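Local coordinates for protein tetraacyldisaccharide 4'-kinase (Aquifex aeolicus, PDB 4EHY) that probably transfers the gamma-phosphate of ATP to the 4'-position of a tetraacyldisaccharide 1-phosphate, forming lipid IVA, and is seen here with ADP bound, at residues M204-C209 with L294-K299; Y275-K280 with E289-L294. All blocks are in the same frame, centred on the assembly; numbering follows the deposited sequence.

In the fold
Strand 291-300 is the common element: it pairs antiparallel with strand 201-212 in contact 1 and parallel with strand 275-277 in contact 2, so the two contacts are neighbours in the same sheet and share Leu-294. Their centres lie about 15 Å apart, and along the chain contact 2 is nested inside the loop that contact 1 closes. They also touch directly, Asn-295 OD1 coming 3.8 Å from Pro-279 CG. Both reach the ADP and meet its adenine from opposite faces, contact 1 with Arg-206, Phe-208 and Phe-296, contact 2 with Thr-278. The bound magnesium ion is farther away, about 11 Å from the side chains of both Arg-206 and Thr-278.

Contact 1: residues M204-C209 with L294-K299; sequences MFREFC and LNFKVK. With ADP (adenosine-5'-diphosphate), chain B.
Arg-206 lays its aliphatic chain across the ring of Phe-296, and the two form much of the sheet face turned to the adenine. From CB outward the arginine meets the ring step by step. CB sits by CD1 of Phe-296; CG straddles the CD1-CE1 bond, 3.6 Å from each; CD then rises over the ring face in a CH-pi contact, 4.0 Å from the centroid. A bend at chi3 (-49°) lifts the guanidinium well above the ring, tilted 67° to it, too far for more than a weak cation-pi attraction. There NH1 comes 3.4 Å from ADP N7, a close approach rather than a hydrogen bond, while NH2 is gripped by Glu-189 in a salt bridge and by Gln-240. CZ of Phe-208 lies over the rim of one guanidinium face.

With CG between its backbone N and carbonyl carbon (chi1 55°), Phe-296 turns its CE2 edge to the nucleotide, 3.6 Å from ADP N3. Alongside it, pointing the same way, is Phe-208, whose CE2 reaches within 3.4 Å of ADP N1 and whose CD2 also packs on Leu-294 CD2. An alanine in place of Phe-296 is likely to leave the Arg-206 methylenes without their platform and take away the ring edge that meets the adenine at N3.

The opposite face carries charge. Glu-207 OE1 makes a salt bridge with Lys-299 NZ at 3.0 Å, diagonally across the strands, the lysine chain folding at chi2 and chi3 to get there. Between the faces, Phe-205 and Lys-299 exchange two backbone bonds, as do Glu-207 and Lys-297, with Glu-207 N to Lys-297 O at 2.8 Å. What results is an antiparallel ladder, one face of which, with an arginine and two phenylalanines, forms a wall of the nucleotide pocket in this P-loop kinase.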
ATOM      1  N   MET A 204      -9.662  -9.735   2.861  1.00 48.11           N
ATOM      2  CA  MET A 204      -8.614  -9.716   1.848  1.00 43.00           C
ATOM      3  C   MET A 204      -7.598 -10.813   2.126  1.00 48.40           C
ATOM      4  O   MET A 204      -7.071 -10.914   3.235  1.00 47.52           O
ATOM      5  CB  MET A 204      -7.911  -8.357   1.838  1.00 35.57           C
ATOM      6  CG  MET A 204      -6.697  -8.271   0.932  1.00 42.18           C
ATOM      7  SD  MET A 204      -6.015  -6.594   0.912  1.00 46.91           S
ATOM      8  CE  MET A 204      -4.283  -6.907   0.560  1.00 46.64           C
ATOM      9  N   PHE A 205      -7.318 -11.623   1.111  1.00 50.54           N
ATOM     10  CA  PHE A 205      -6.334 -12.691   1.235  1.00 52.31           C
ATOM     11  C   PHE A 205      -5.191 -12.433   0.269  1.00 48.61           C
ATOM     12  O   PHE A 205      -5.387 -11.861  -0.800  1.00 48.89           O
ATOM     13  CB  PHE A 205      -6.976 -14.057   0.934  1.00 54.78           C
ATOM     14  CG  PHE A 205      -8.037 -14.483   1.927  1.00 63.32           C
ATOM     15  CD1 PHE A 205      -7.729 -15.360   2.962  1.00 65.37           C
ATOM     16  CD2 PHE A 205      -9.350 -14.044   1.796  1.00 66.42           C
ATOM     17  CE1 PHE A 205      -8.710 -15.776   3.863  1.00 65.49           C
ATOM     18  CE2 PHE A 205     -10.335 -14.452   2.692  1.00 59.84           C
ATOM     19  CZ  PHE A 205     -10.015 -15.318   3.728  1.00 61.58           C
ATOM     20  N   ARG A 206      -3.984 -12.824   0.649  1.00 49.63           N
ATOM     21  CA  ARG A 206      -2.871 -12.793  -0.294  1.00 48.70           C
ATOM     22  C   ARG A 206      -2.536 -14.233  -0.680  1.00 56.94           C
ATOM     23  O   ARG A 206      -2.255 -15.072   0.190  1.00 46.22           O
ATOM     24  CB  ARG A 206      -1.663 -12.068   0.302  1.00 44.81           C
ATOM     25  CG  ARG A 206      -1.826 -10.541   0.364  1.00 44.65           C
ATOM     26  CD  ARG A 206      -0.670  -9.866   1.114  1.00 40.82           C
ATOM     27  NE  ARG A 206      -0.419 -10.534   2.383  1.00 43.71           N
ATOM     28  CZ  ARG A 206       0.541 -10.202   3.234  1.00 47.10           C
ATOM     29  NH1 ARG A 206       1.358  -9.202   2.950  1.00 41.27           N
ATOM     30  NH2 ARG A 206       0.696 -10.896   4.357  1.00 47.10           N
ATOM     31  N   GLU A 207      -2.634 -14.532  -1.974  1.00 57.68           N
ATOM     32  CA  GLU A 207      -2.319 -15.869  -2.482  1.00 52.88           C
ATOM     33  C   GLU A 207      -0.874 -15.900  -2.981  1.00 49.25           C
ATOM     34  O   GLU A 207      -0.560 -15.367  -4.052  1.00 47.98           O
ATOM     35  CB  GLU A 207      -3.274 -16.277  -3.609  1.00 55.23           C
ATOM     36  CG  GLU A 207      -3.016 -17.693  -4.151  1.00 59.12           C
ATOM     37  CD  GLU A 207      -3.713 -17.956  -5.468  1.00 72.07           C
ATOM     38  OE1 GLU A 207      -4.883 -17.552  -5.618  1.00 80.45           O
ATOM     39  OE2 GLU A 207      -3.092 -18.569  -6.360  1.00 86.05           O
ATOM     40  N   PHE A 208       0.009 -16.497  -2.188  1.00 42.52           N
ATOM     41  CA  PHE A 208       1.429 -16.540  -2.518  1.00 49.99           C
ATOM     42  C   PHE A 208       1.698 -17.650  -3.517  1.00 51.42           C
ATOM     43  O   PHE A 208       1.823 -18.801  -3.153  1.00 58.25           O
ATOM     44  CB  PHE A 208       2.254 -16.714  -1.247  1.00 48.77           C
ATOM     45  CG  PHE A 208       2.078 -15.585  -0.286  1.00 58.64           C
ATOM     46  CD1 PHE A 208       1.164 -15.675   0.754  1.00 54.65           C
ATOM     47  CD2 PHE A 208       2.782 -14.400  -0.460  1.00 52.37           C
ATOM     48  CE1 PHE A 208       0.979 -14.615   1.623  1.00 57.45           C
ATOM     49  CE2 PHE A 208       2.606 -13.339   0.407  1.00 57.36           C
ATOM     50  CZ  PHE A 208       1.707 -13.441   1.450  1.00 55.89           C
ATOM     51  N   CYS A 209       1.792 -17.272  -4.783  1.00 54.52           N
ATOM     52  CA  CYS A 209       1.739 -18.227  -5.878  1.00 62.39           C
ATOM     53  C   CYS A 209       3.009 -18.213  -6.725  1.00 63.50           C
ATOM     54  O   CYS A 209       3.266 -19.140  -7.482  1.00 60.36           O
ATOM     55  CB  CYS A 209       0.572 -17.847  -6.791  1.00 64.18           C
ATOM     56  SG  CYS A 209       0.789 -16.188  -7.537  1.00 74.49           S
ATOM     57  N   LEU A 294       9.247 -13.106  -3.423  1.00 39.33           N
ATOM     58  CA  LEU A 294       7.984 -13.825  -3.318  1.00 44.62           C
ATOM     59  C   LEU A 294       6.884 -12.887  -3.789  1.00 47.55           C
ATOM     60  O   LEU A 294       6.801 -11.737  -3.344  1.00 44.90           O
ATOM     61  CB  LEU A 294       7.720 -14.238  -1.874  1.00 44.41           C
ATOM     62  CG  LEU A 294       6.450 -15.048  -1.603  1.00 52.39           C
ATOM     63  CD1 LEU A 294       6.529 -16.411  -2.295  1.00 44.90           C
ATOM     64  CD2 LEU A 294       6.250 -15.231  -0.105  1.00 54.42           C
ATOM     65  N   ASN A 295       6.048 -13.367  -4.698  1.00 42.93           N
ATOM     66  CA  ASN A 295       4.980 -12.554  -5.245  1.00 43.52           C
ATOM     67  C   ASN A 295       3.658 -13.247  -4.937  1.00 45.67           C
ATOM     68  O   ASN A 295       3.655 -14.415  -4.581  1.00 47.64           O
ATOM     69  CB  ASN A 295       5.180 -12.347  -6.747  1.00 42.36           C
ATOM     70  CG  ASN A 295       4.427 -11.141  -7.280  1.00 55.37           C
ATOM     71  OD1 ASN A 295       4.014 -10.259  -6.521  1.00 47.63           O
ATOM     72  ND2 ASN A 295       4.246 -11.098  -8.595  1.00 64.57           N
ATOM     73  N   PHE A 296       2.548 -12.525  -5.037  1.00 49.02           N
ATOM     74  CA  PHE A 296       1.242 -13.058  -4.656  1.00 49.51           C
ATOM     75  C   PHE A 296       0.128 -12.355  -5.441  1.00 50.58           C
ATOM     76  O   PHE A 296       0.346 -11.290  -6.012  1.00 44.06           O
ATOM     77  CB  PHE A 296       1.012 -12.830  -3.159  1.00 48.65           C
ATOM     78  CG  PHE A 296       1.155 -11.388  -2.752  1.00 49.40           C
ATOM     79  CD1 PHE A 296       0.046 -10.542  -2.724  1.00 47.46           C
ATOM     80  CD2 PHE A 296       2.405 -10.865  -2.438  1.00 46.46           C
ATOM     81  CE1 PHE A 296       0.176  -9.202  -2.360  1.00 40.75           C
ATOM     82  CE2 PHE A 296       2.554  -9.521  -2.087  1.00 50.67           C
ATOM     83  CZ  PHE A 296       1.432  -8.683  -2.052  1.00 43.40           C
ATOM     84  N   LYS A 297      -1.058 -12.952  -5.453  1.00 48.63           N
ATOM     85  CA  LYS A 297      -2.249 -12.298  -5.985  1.00 52.20           C
ATOM     86  C   LYS A 297      -3.102 -11.848  -4.809  1.00 50.70           C
ATOM     87  O   LYS A 297      -3.121 -12.486  -3.762  1.00 49.22           O
ATOM     88  CB  LYS A 297      -3.069 -13.266  -6.845  1.00 60.91           C
ATOM     89  CG  LYS A 297      -2.346 -13.798  -8.077  1.00 75.77           C
ATOM     90  CD  LYS A 297      -3.086 -15.007  -8.682  1.00 91.27           C
ATOM     91  CE  LYS A 297      -2.266 -15.670  -9.801  1.00 97.95           C
ATOM     92  NZ  LYS A 297      -2.856 -16.955 -10.291  1.00 95.81           N
ATOM     93  N   VAL A 298      -3.810 -10.744  -4.977  1.00 49.43           N
ATOM     94  CA  VAL A 298      -4.720 -10.296  -3.946  1.00 46.59           C
ATOM     95  C   VAL A 298      -6.088 -10.799  -4.360  1.00 48.04           C
ATOM     96  O   VAL A 298      -6.466 -10.689  -5.529  1.00 52.34           O
ATOM     97  CB  VAL A 298      -4.697  -8.753  -3.822  1.00 50.47           C
ATOM     98  CG1 VAL A 298      -5.790  -8.253  -2.892  1.00 40.99           C
ATOM     99  CG2 VAL A 298      -3.339  -8.282  -3.343  1.00 38.57           C
ATOM    100  N   LYS A 299      -6.796 -11.409  -3.416  1.00 48.03           N
ATOM    101  CA  LYS A 299      -8.126 -11.939  -3.653  1.00 54.25           C
ATOM    102  C   LYS A 299      -9.082 -11.350  -2.620  1.00 58.87           C
ATOM    103  O   LYS A 299      -8.761 -11.300  -1.428  1.00 51.58           O
ATOM    104  CB  LYS A 299      -8.103 -13.456  -3.533  1.00 59.28           C
ATOM    105  CG  LYS A 299      -6.956 -14.087  -4.291  1.00 71.35           C
ATOM    106  CD  LYS A 299      -7.422 -14.773  -5.555  1.00 71.52           C
ATOM    107  CE  LYS A 299      -7.542 -16.269  -5.323  1.00 80.50           C
ATOM    108  NZ  LYS A 299      -7.724 -17.042  -6.583  1.00 84.73           N
TER
HETATM  109  PB  ADP B 401       1.782  -0.999   3.166  1.00 48.29           P
HETATM  110  O1B ADP B 401       2.748   0.157   3.222  1.00 59.04           O
HETATM  111  O2B ADP B 401       0.620  -0.880   4.127  1.00 65.41           O
HETATM  112  O3B ADP B 401       1.315  -1.291   1.755  1.00 43.75           O
HETATM  113  PA  ADP B 401       4.079  -2.825   3.464  1.00 49.89           P
HETATM  114  O1A ADP B 401       3.925  -4.275   3.828  1.00 49.88           O
HETATM  115  O2A ADP B 401       5.152  -1.992   4.106  1.00 45.68           O
HETATM  116  O3A ADP B 401       2.578  -2.270   3.741  1.00 48.86           O
HETATM  117  O5' ADP B 401       4.324  -2.732   1.888  1.00 44.82           O
HETATM  118  C5' ADP B 401       3.495  -3.450   0.989  1.00 45.36           C
HETATM  119  C4' ADP B 401       4.417  -4.053  -0.064  1.00 34.30           C
HETATM  120  O4' ADP B 401       5.488  -4.787   0.578  1.00 43.16           O
HETATM  121  C3' ADP B 401       3.641  -5.061  -0.876  1.00 35.09           C
HETATM  122  O3' ADP B 401       3.093  -4.434  -2.032  1.00 37.70           O
HETATM  123  C2' ADP B 401       4.678  -6.105  -1.222  1.00 35.42           C
HETATM  124  O2' ADP B 401       5.407  -5.655  -2.368  1.00 41.92           O
HETATM  125  C1' ADP B 401       5.630  -6.073  -0.044  1.00 35.29           C
HETATM  126  N9  ADP B 401       5.221  -7.110   0.938  1.00 46.56           N
HETATM  127  C8  ADP B 401       4.776  -6.880   2.188  1.00 54.06           C
HETATM  128  N7  ADP B 401       4.509  -8.041   2.842  1.00 48.78           N
HETATM  129  C5  ADP B 401       4.796  -9.048   1.996  1.00 44.49           C
HETATM  130  C6  ADP B 401       4.740 -10.530   2.053  1.00 46.69           C
HETATM  131  N6  ADP B 401       4.307 -11.195   3.171  1.00 42.00           N
HETATM  132  N1  ADP B 401       5.135 -11.192   0.946  1.00 43.20           N
HETATM  133  C2  ADP B 401       5.562 -10.563  -0.165  1.00 43.75           C
HETATM  134  N3  ADP B 401       5.632  -9.226  -0.286  1.00 42.09           N
HETATM  135  C4  ADP B 401       5.272  -8.430   0.749  1.00 45.28           C

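Contact 2: residues Y275-K280 with E289-L294; sequences YLTTPK and ENVFAL. With ADP (adenosine-5'-diphosphate), chain B.
Tyr-275 and Val-291 begin a short parallel ladder between strands 275-277 and 291-300, after which the first strand passes into a capped helix start beside the nucleotide. The ladder is the tight part. Tyr-275 N bonds Asn-290 O, nearly straight at 171°, Phe-292 N returns a bond to Tyr-275 O at 2.8 Å, and Thr-277 N then donates to Phe-292 O. On one face Tyr-275 CB rests 3.9 Å from Val-291 CG2; on the other, Leu-276 CD1 reaches along toward Leu-294, beneath helix 238-248. The start of segment 289-294 is looser: Asn-290 is partly exposed and contributes mainly its carbonyl, while Glu-289 is exposed and poorly ordered, and makes no contact with the other segment.

Toward the ADP the strands give way to Thr-278, the N-cap residue. Its OG1 makes a weak capping bond with Lys-280 N and a further hydrogen bond with Asp-281; the same rotation (chi1 80°) sets CG2 against the adenine beside CB, which is 3.3 Å from N3. Pro-279 CD packs near Ala-293 CB and the ribose O2'. The fully extended Lys-280 passes the ribose, and its NZ, also bridged to Asp-260, donates to ADP O2A at 3.0 Å.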
ATOM      1  N   TYR A 275      18.931 -15.298  -2.248  1.00 55.47           N
ATOM      2  CA  TYR A 275      18.196 -14.342  -1.430  1.00 58.91           C
ATOM      3  C   TYR A 275      16.728 -14.272  -1.805  1.00 59.14           C
ATOM      4  O   TYR A 275      16.360 -14.333  -2.984  1.00 50.88           O
ATOM      5  CB  TYR A 275      18.820 -12.949  -1.532  1.00 57.72           C
ATOM      6  CG  TYR A 275      20.217 -12.905  -0.969  1.00 61.09           C
ATOM      7  CD1 TYR A 275      20.445 -12.557   0.359  1.00 60.82           C
ATOM      8  CD2 TYR A 275      21.311 -13.239  -1.757  1.00 58.32           C
ATOM      9  CE1 TYR A 275      21.736 -12.531   0.879  1.00 55.37           C
ATOM     10  CE2 TYR A 275      22.592 -13.216  -1.249  1.00 60.66           C
ATOM     11  CZ  TYR A 275      22.801 -12.861   0.066  1.00 62.57           C
ATOM     12  OH  TYR A 275      24.085 -12.846   0.567  1.00 65.09           O
ATOM     13  N   LEU A 276      15.895 -14.142  -0.783  1.00 54.40           N
ATOM     14  CA  LEU A 276      14.464 -14.115  -0.971  1.00 53.94           C
ATOM     15  C   LEU A 276      13.881 -12.905  -0.255  1.00 51.63           C
ATOM     16  O   LEU A 276      14.011 -12.771   0.961  1.00 50.18           O
ATOM     17  CB  LEU A 276      13.841 -15.387  -0.417  1.00 50.01           C
ATOM     18  CG  LEU A 276      12.333 -15.447  -0.640  1.00 55.67           C
ATOM     19  CD1 LEU A 276      12.058 -15.273  -2.131  1.00 52.20           C
ATOM     20  CD2 LEU A 276      11.751 -16.751  -0.105  1.00 54.02           C
ATOM     21  N   THR A 277      13.231 -12.028  -1.012  1.00 47.04           N
ATOM     22  CA  THR A 277      12.715 -10.784  -0.441  1.00 44.05           C
ATOM     23  C   THR A 277      11.390 -10.433  -1.130  1.00 38.73           C
ATOM     24  O   THR A 277      10.851 -11.264  -1.863  1.00 44.45           O
ATOM     25  CB  THR A 277      13.740  -9.632  -0.607  1.00 46.54           C
ATOM     26  OG1 THR A 277      13.310  -8.484   0.130  1.00 46.22           O
ATOM     27  CG2 THR A 277      13.956  -9.261  -2.087  1.00 45.12           C
ATOM     28  N   THR A 278      10.851  -9.235  -0.893  1.00 41.14           N
ATOM     29  CA  THR A 278       9.584  -8.835  -1.524  1.00 35.87           C
ATOM     30  C   THR A 278       9.703  -7.912  -2.733  1.00 35.22           C
ATOM     31  O   THR A 278      10.778  -7.362  -3.007  1.00 40.50           O
ATOM     32  CB  THR A 278       8.692  -8.124  -0.469  1.00 47.60           C
ATOM     33  OG1 THR A 278       9.128  -6.772  -0.313  1.00 39.14           O
ATOM     34  CG2 THR A 278       8.760  -8.823   0.872  1.00 44.49           C
ATOM     35  N   PRO A 279       8.599  -7.738  -3.475  1.00 37.73           N
ATOM     36  CA  PRO A 279       8.710  -6.866  -4.649  1.00 34.06           C
ATOM     37  C   PRO A 279       9.107  -5.442  -4.232  1.00 37.10           C
ATOM     38  O   PRO A 279       9.832  -4.757  -4.947  1.00 39.37           O
ATOM     39  CB  PRO A 279       7.297  -6.893  -5.226  1.00 38.37           C
ATOM     40  CG  PRO A 279       6.787  -8.280  -4.845  1.00 37.66           C
ATOM     41  CD  PRO A 279       7.328  -8.497  -3.451  1.00 33.79           C
ATOM     42  N   LYS A 280       8.663  -5.027  -3.055  1.00 44.83           N
ATOM     43  CA  LYS A 280       8.941  -3.682  -2.563  1.00 43.15           C
ATOM     44  C   LYS A 280      10.441  -3.483  -2.395  1.00 42.86           C
ATOM     45  O   LYS A 280      10.981  -2.427  -2.729  1.00 38.71           O
ATOM     46  CB  LYS A 280       8.184  -3.437  -1.246  1.00 40.06           C
ATOM     47  CG  LYS A 280       8.476  -2.092  -0.588  1.00 45.49           C
ATOM     48  CD  LYS A 280       7.612  -1.898   0.653  1.00 43.38           C
ATOM     49  CE  LYS A 280       8.046  -0.666   1.463  1.00 46.79           C
ATOM     50  NZ  LYS A 280       7.036  -0.320   2.524  1.00 41.11           N
ATOM     51  N   GLU A 289      21.770 -10.836  -9.541  1.00 57.89           N
ATOM     52  CA  GLU A 289      21.363 -12.123 -10.121  1.00 69.81           C
ATOM     53  C   GLU A 289      20.820 -13.214  -9.179  1.00 66.29           C
ATOM     54  O   GLU A 289      20.053 -14.094  -9.614  1.00 67.07           O
ATOM     55  CB  GLU A 289      22.502 -12.693 -10.980  1.00 77.81           C
ATOM     56  CG  GLU A 289      22.681 -11.928 -12.272  1.00 89.43           C
ATOM     57  CD  GLU A 289      23.907 -12.342 -13.044  1.00105.48           C
ATOM     58  OE1 GLU A 289      24.371 -13.492 -12.864  1.00117.45           O
ATOM     59  OE2 GLU A 289      24.409 -11.508 -13.830  1.00104.20           O
ATOM     60  N   ASN A 290      21.211 -13.196  -7.910  1.00 47.76           N
ATOM     61  CA  ASN A 290      20.768 -14.283  -7.014  1.00 50.43           C
ATOM     62  C   ASN A 290      19.719 -13.815  -6.013  1.00 55.12           C
ATOM     63  O   ASN A 290      19.572 -14.389  -4.934  1.00 56.28           O
ATOM     64  CB  ASN A 290      21.947 -14.887  -6.254  1.00 59.10           C
ATOM     65  CG  ASN A 290      22.908 -13.824  -5.741  1.00 79.89           C
ATOM     66  OD1 ASN A 290      22.638 -12.613  -5.861  1.00 78.28           O
ATOM     67  ND2 ASN A 290      24.041 -14.264  -5.172  1.00 80.70           N
ATOM     68  N   VAL A 291      18.994 -12.769  -6.380  1.00 47.79           N
ATOM     69  CA  VAL A 291      17.991 -12.193  -5.491  1.00 45.28           C
ATOM     70  C   VAL A 291      16.619 -12.325  -6.109  1.00 41.34           C
ATOM     71  O   VAL A 291      16.385 -11.866  -7.227  1.00 49.85           O
ATOM     72  CB  VAL A 291      18.295 -10.723  -5.224  1.00 45.49           C
ATOM     73  CG1 VAL A 291      17.195 -10.087  -4.382  1.00 49.46           C
ATOM     74  CG2 VAL A 291      19.639 -10.610  -4.522  1.00 45.32           C
ATOM     75  N   PHE A 292      15.712 -12.952  -5.368  1.00 42.75           N
ATOM     76  CA  PHE A 292      14.369 -13.236  -5.838  1.00 42.34           C
ATOM     77  C   PHE A 292      13.328 -12.620  -4.901  1.00 49.51           C
ATOM     78  O   PHE A 292      13.621 -12.341  -3.737  1.00 47.82           O
ATOM     79  CB  PHE A 292      14.186 -14.759  -5.924  1.00 44.09           C
ATOM     80  CG  PHE A 292      15.111 -15.413  -6.908  1.00 46.81           C
ATOM     81  CD1 PHE A 292      16.424 -15.718  -6.554  1.00 53.82           C
ATOM     82  CD2 PHE A 292      14.684 -15.692  -8.195  1.00 47.00           C
ATOM     83  CE1 PHE A 292      17.298 -16.311  -7.460  1.00 52.55           C
ATOM     84  CE2 PHE A 292      15.553 -16.284  -9.120  1.00 48.12           C
ATOM     85  CZ  PHE A 292      16.862 -16.591  -8.748  1.00 57.27           C
ATOM     86  N   ALA A 293      12.118 -12.407  -5.410  1.00 44.67           N
ATOM     87  CA  ALA A 293      11.021 -11.957  -4.568  1.00 41.05           C
ATOM     88  C   ALA A 293       9.842 -12.909  -4.596  1.00 42.32           C
ATOM     89  O   ALA A 293       9.475 -13.445  -5.650  1.00 45.50           O
ATOM     90  CB  ALA A 293      10.560 -10.511  -4.948  1.00 34.50           C
ATOM     91  N   LEU A 294       9.247 -13.106  -3.423  1.00 39.33           N
ATOM     92  CA  LEU A 294       7.984 -13.825  -3.318  1.00 44.62           C
ATOM     93  C   LEU A 294       6.884 -12.887  -3.789  1.00 47.55           C
ATOM     94  O   LEU A 294       6.801 -11.737  -3.344  1.00 44.90           O
ATOM     95  CB  LEU A 294       7.720 -14.238  -1.874  1.00 44.41           C
ATOM     96  CG  LEU A 294       6.450 -15.048  -1.603  1.00 52.39           C
ATOM     97  CD1 LEU A 294       6.529 -16.411  -2.295  1.00 44.90           C
ATOM     98  CD2 LEU A 294       6.250 -15.231  -0.105  1.00 54.42           C
TER
HETATM   99  PB  ADP B 401       1.782  -0.999   3.166  1.00 48.29           P
HETATM  100  O1B ADP B 401       2.748   0.157   3.222  1.00 59.04           O
HETATM  101  O2B ADP B 401       0.620  -0.880   4.127  1.00 65.41           O
HETATM  102  O3B ADP B 401       1.315  -1.291   1.755  1.00 43.75           O
HETATM  103  PA  ADP B 401       4.079  -2.825   3.464  1.00 49.89           P
HETATM  104  O1A ADP B 401       3.925  -4.275   3.828  1.00 49.88           O
HETATM  105  O2A ADP B 401       5.152  -1.992   4.106  1.00 45.68           O
HETATM  106  O3A ADP B 401       2.578  -2.270   3.741  1.00 48.86           O
HETATM  107  O5' ADP B 401       4.324  -2.732   1.888  1.00 44.82           O
HETATM  108  C5' ADP B 401       3.495  -3.450   0.989  1.00 45.36           C
HETATM  109  C4' ADP B 401       4.417  -4.053  -0.064  1.00 34.30           C
HETATM  110  O4' ADP B 401       5.488  -4.787   0.578  1.00 43.16           O
HETATM  111  C3' ADP B 401       3.641  -5.061  -0.876  1.00 35.09           C
HETATM  112  O3' ADP B 401       3.093  -4.434  -2.032  1.00 37.70           O
HETATM  113  C2' ADP B 401       4.678  -6.105  -1.222  1.00 35.42           C
HETATM  114  O2' ADP B 401       5.407  -5.655  -2.368  1.00 41.92           O
HETATM  115  C1' ADP B 401       5.630  -6.073  -0.044  1.00 35.29           C
HETATM  116  N9  ADP B 401       5.221  -7.110   0.938  1.00 46.56           N
HETATM  117  C8  ADP B 401       4.776  -6.880   2.188  1.00 54.06           C
HETATM  118  N7  ADP B 401       4.509  -8.041   2.842  1.00 48.78           N
HETATM  119  C5  ADP B 401       4.796  -9.048   1.996  1.00 44.49           C
HETATM  120  C6  ADP B 401       4.740 -10.530   2.053  1.00 46.69           C
HETATM  121  N6  ADP B 401       4.307 -11.195   3.171  1.00 42.00           N
HETATM  122  N1  ADP B 401       5.135 -11.192   0.946  1.00 43.20           N
HETATM  123  C2  ADP B 401       5.562 -10.563  -0.165  1.00 43.75           C
HETATM  124  N3  ADP B 401       5.632  -9.226  -0.286  1.00 42.09           N
HETATM  125  C4  ADP B 401       5.272  -8.430   0.749  1.00 45.28           C